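Local atomic coordinates of GMP reductase (PDB entry 6JIG), a protein that probably catalyses the irreversible NADPH-dependent deamination of GMP to IMP, helping to balance adenine and guanine nucleotides, and carries CBS domains that bind guanine nucleotides. Residues L13-V18 with S361-A366. The protein carries 1 engineered substitution. Numbering follows the deposited sequence.
Sequences LTYDDV and SKAIGA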
ATOM      1  N   LEU A  13      -5.500  11.913 -31.907  1.00 30.26           N
ATOM      2  CA  LEU A  13      -6.414  11.673 -30.801  1.00 29.49           C
ATOM      3  C   LEU A  13      -6.692  10.188 -30.662  1.00 32.13           C
ATOM      4  O   LEU A  13      -6.747   9.458 -31.661  1.00 32.48           O
ATOM      5  CB  LEU A  13      -7.740  12.404 -31.018  1.00 29.52           C
ATOM      6  CG  LEU A  13      -7.606  13.900 -31.279  1.00 35.43           C
ATOM      7  CD1 LEU A  13      -8.981  14.465 -31.591  1.00 36.13           C
ATOM      8  CD2 LEU A  13      -6.988  14.586 -30.084  1.00 34.08           C
ATOM      9  N   THR A  14      -6.894   9.747 -29.427  1.00 31.31           N
ATOM     10  CA  THR A  14      -7.393   8.400 -29.191  1.00 30.53           C
ATOM     11  C   THR A  14      -8.805   8.467 -28.612  1.00 31.85           C
ATOM     12  O   THR A  14      -9.380   9.552 -28.448  1.00 30.16           O
ATOM     13  CB  THR A  14      -6.447   7.608 -28.282  1.00 35.23           C
ATOM     14  OG1 THR A  14      -6.822   6.227 -28.340  1.00 43.78           O
ATOM     15  CG2 THR A  14      -6.546   8.107 -26.841  1.00 35.60           C
ATOM     16  N   TYR A  15      -9.371   7.292 -28.303  1.00 31.32           N
ATOM     17  CA  TYR A  15     -10.766   7.246 -27.854  1.00 30.14           C
ATOM     18  C   TYR A  15     -10.967   8.078 -26.597  1.00 33.02           C
ATOM     19  O   TYR A  15     -11.948   8.824 -26.492  1.00 31.86           O
ATOM     20  CB  TYR A  15     -11.211   5.811 -27.597  1.00 31.05           C
ATOM     21  CG  TYR A  15     -11.135   4.950 -28.838  1.00 34.13           C
ATOM     22  CD1 TYR A  15     -11.806   5.323 -29.995  1.00 33.34           C
ATOM     23  CD2 TYR A  15     -10.379   3.785 -28.859  1.00 35.93           C
ATOM     24  CE1 TYR A  15     -11.742   4.539 -31.143  1.00 35.22           C
ATOM     25  CE2 TYR A  15     -10.310   2.986 -30.019  1.00 32.79           C
ATOM     26  CZ  TYR A  15     -10.995   3.382 -31.145  1.00 33.83           C
ATOM     27  OH  TYR A  15     -10.957   2.627 -32.292  1.00 32.66           O
ATOM     28  N   ASP A  16     -10.046   7.966 -25.632  1.00 32.49           N
ATOM     29  CA  ASP A  16     -10.174   8.724 -24.388  1.00 32.54           C
ATOM     30  C   ASP A  16     -10.030  10.231 -24.574  1.00 34.86           C
ATOM     31  O   ASP A  16     -10.226  10.973 -23.597  1.00 34.77           O
ATOM     32  CB  ASP A  16      -9.147   8.251 -23.361  1.00 35.91           C
ATOM     33  CG  ASP A  16      -9.592   7.016 -22.623  1.00 43.96           C
ATOM     34  OD1 ASP A  16     -10.769   6.616 -22.777  1.00 41.31           O
ATOM     35  OD2 ASP A  16      -8.765   6.436 -21.893  1.00 47.95           O
ATOM     36  N   ASP A  17      -9.690  10.710 -25.771  1.00 30.27           N
ATOM     37  CA  ASP A  17      -9.607  12.148 -26.001  1.00 32.00           C
ATOM     38  C   ASP A  17     -10.942  12.787 -26.375  1.00 32.18           C
ATOM     39  O   ASP A  17     -11.026  14.017 -26.411  1.00 29.89           O
ATOM     40  CB  ASP A  17      -8.601  12.472 -27.114  1.00 30.74           C
ATOM     41  CG  ASP A  17      -7.140  12.299 -26.670  1.00 34.82           C
ATOM     42  OD1 ASP A  17      -6.753  12.879 -25.630  1.00 34.49           O
ATOM     43  OD2 ASP A  17      -6.379  11.583 -27.364  1.00 31.77           O
ATOM     44  N   VAL A  18     -11.978  12.011 -26.701  1.00 31.83           N
ATOM     45  CA  VAL A  18     -13.194  12.606 -27.245  1.00 32.36           C
ATOM     46  C   VAL A  18     -14.437  12.009 -26.594  1.00 31.70           C
ATOM     47  O   VAL A  18     -14.408  10.938 -25.983  1.00 32.25           O
ATOM     48  CB  VAL A  18     -13.276  12.455 -28.790  1.00 32.80           C
ATOM     49  CG1 VAL A  18     -12.088  13.158 -29.460  1.00 32.77           C
ATOM     50  CG2 VAL A  18     -13.301  10.982 -29.195  1.00 30.55           C
ATOM     51  N   SER A 361     -18.730   2.720 -29.740  1.00 30.99           N
ATOM     52  CA  SER A 361     -19.515   3.794 -30.348  1.00 30.53           C
ATOM     53  C   SER A 361     -18.614   4.838 -30.996  1.00 31.95           C
ATOM     54  O   SER A 361     -18.911   5.335 -32.087  1.00 30.63           O
ATOM     55  CB  SER A 361     -20.424   4.469 -29.315  1.00 29.87           C
ATOM     56  OG  SER A 361     -21.243   3.543 -28.606  1.00 34.88           O
ATOM     57  N   LYS A 362     -17.520   5.207 -30.327  1.00 30.06           N
ATOM     58  CA  LYS A 362     -16.632   6.206 -30.909  1.00 29.53           C
ATOM     59  C   LYS A 362     -15.976   5.685 -32.181  1.00 32.32           C
ATOM     60  O   LYS A 362     -15.837   6.424 -33.162  1.00 30.38           O
ATOM     61  CB  LYS A 362     -15.559   6.620 -29.891  1.00 29.03           C
ATOM     62  CG  LYS A 362     -16.144   7.245 -28.621  1.00 27.92           C
ATOM     63  CD  LYS A 362     -15.037   7.549 -27.566  1.00 28.35           C
ATOM     64  CE  LYS A 362     -15.655   7.841 -26.202  1.00 31.29           C
ATOM     65  NZ  LYS A 362     -14.587   8.217 -25.197  1.00 32.75           N
ATOM     66  N   ALA A 363     -15.534   4.428 -32.171  1.00 31.22           N
ATOM     67  CA  ALA A 363     -14.877   3.873 -33.351  1.00 30.87           C
ATOM     68  C   ALA A 363     -15.819   3.873 -34.556  1.00 30.49           C
ATOM     69  O   ALA A 363     -15.439   4.289 -35.656  1.00 31.82           O
ATOM     70  CB  ALA A 363     -14.377   2.461 -33.046  1.00 30.06           C
ATOM     71  N   ILE A 364     -17.058   3.418 -34.356  1.00 30.73           N
ATOM     72  CA  ILE A 364     -18.053   3.441 -35.434  1.00 31.09           C
ATOM     73  C   ILE A 364     -18.354   4.878 -35.849  1.00 31.10           C
ATOM     74  O   ILE A 364     -18.428   5.195 -37.042  1.00 31.50           O
ATOM     75  CB  ILE A 364     -19.345   2.711 -35.003  1.00 33.96           C
ATOM     76  CG1 ILE A 364     -19.057   1.279 -34.553  1.00 33.80           C
ATOM     77  CG2 ILE A 364     -20.361   2.729 -36.134  1.00 34.12           C
ATOM     78  CD1 ILE A 364     -18.403   0.410 -35.625  1.00 35.29           C
ATOM     79  N   GLY A 365     -18.541   5.772 -34.870  1.00 33.05           N
ATOM     80  CA  GLY A 365     -18.721   7.183 -35.187  1.00 32.54           C
ATOM     81  C   GLY A 365     -17.572   7.802 -35.961  1.00 35.24           C
ATOM     82  O   GLY A 365     -17.783   8.717 -36.768  1.00 34.41           O
ATOM     83  N   ALA A 366     -16.345   7.329 -35.735  1.00 30.44           N
ATOM     84  CA  ALA A 366     -15.207   7.831 -36.495  1.00 33.29           C
ATOM     85  C   ALA A 366     -15.092   7.194 -37.885  1.00 35.48           C
ATOM     86  O   ALA A 366     -14.137   7.489 -38.612  1.00 37.12           O
ATOM     87  CB  ALA A 366     -13.908   7.599 -35.710  1.00 33.72           C
TER
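The ring of Tyr15 meets helix 357-365 obliquely: CD1 of Tyr15 lies 4.0 Å from CB of Lys362, and further along the same side CE1 of Tyr15 is 3.9 Å from CB of Ala363. The phenol oxygen ends beside that methyl, OH of Tyr15 standing 3.5 Å from CB of Ala363. The side chain of Tyr15 also touches Gln330 of helix 330-344 and Ala350 of strand 348-351. The flat carbonyl group of Tyr15 is used on both faces. Val18 N, closing the 3-10 turn, and Lys362 NZ reach its oxygen from opposite sides; the lysine bond measures 3.0 Å from Lys362 NZ to Tyr15 O, with the donor 52° above the carbonyl plane. The lysine bond and the ring contact join segment 13-18 to the helix between strands 348-351 and 370-373, the last two of the TIM barrel of the IMPDH/GMPR family, with the side chain of Tyr15 about 8 Å from bound GMP. Extended beyond CG, Lys362 runs past Tyr15 and Val18 in the opposite direction, its CD 4.2 Å from Val18 CG2. Lys362 NZ then donates to Val18 O at 2.8 Å, nearly end-on to the carbonyl (166°), which gives the ammonium of this buried residue a second backbone acceptor. Asp16 OD1, 4.8 Å from Lys362 NZ, may steady its charge without a salt bridge.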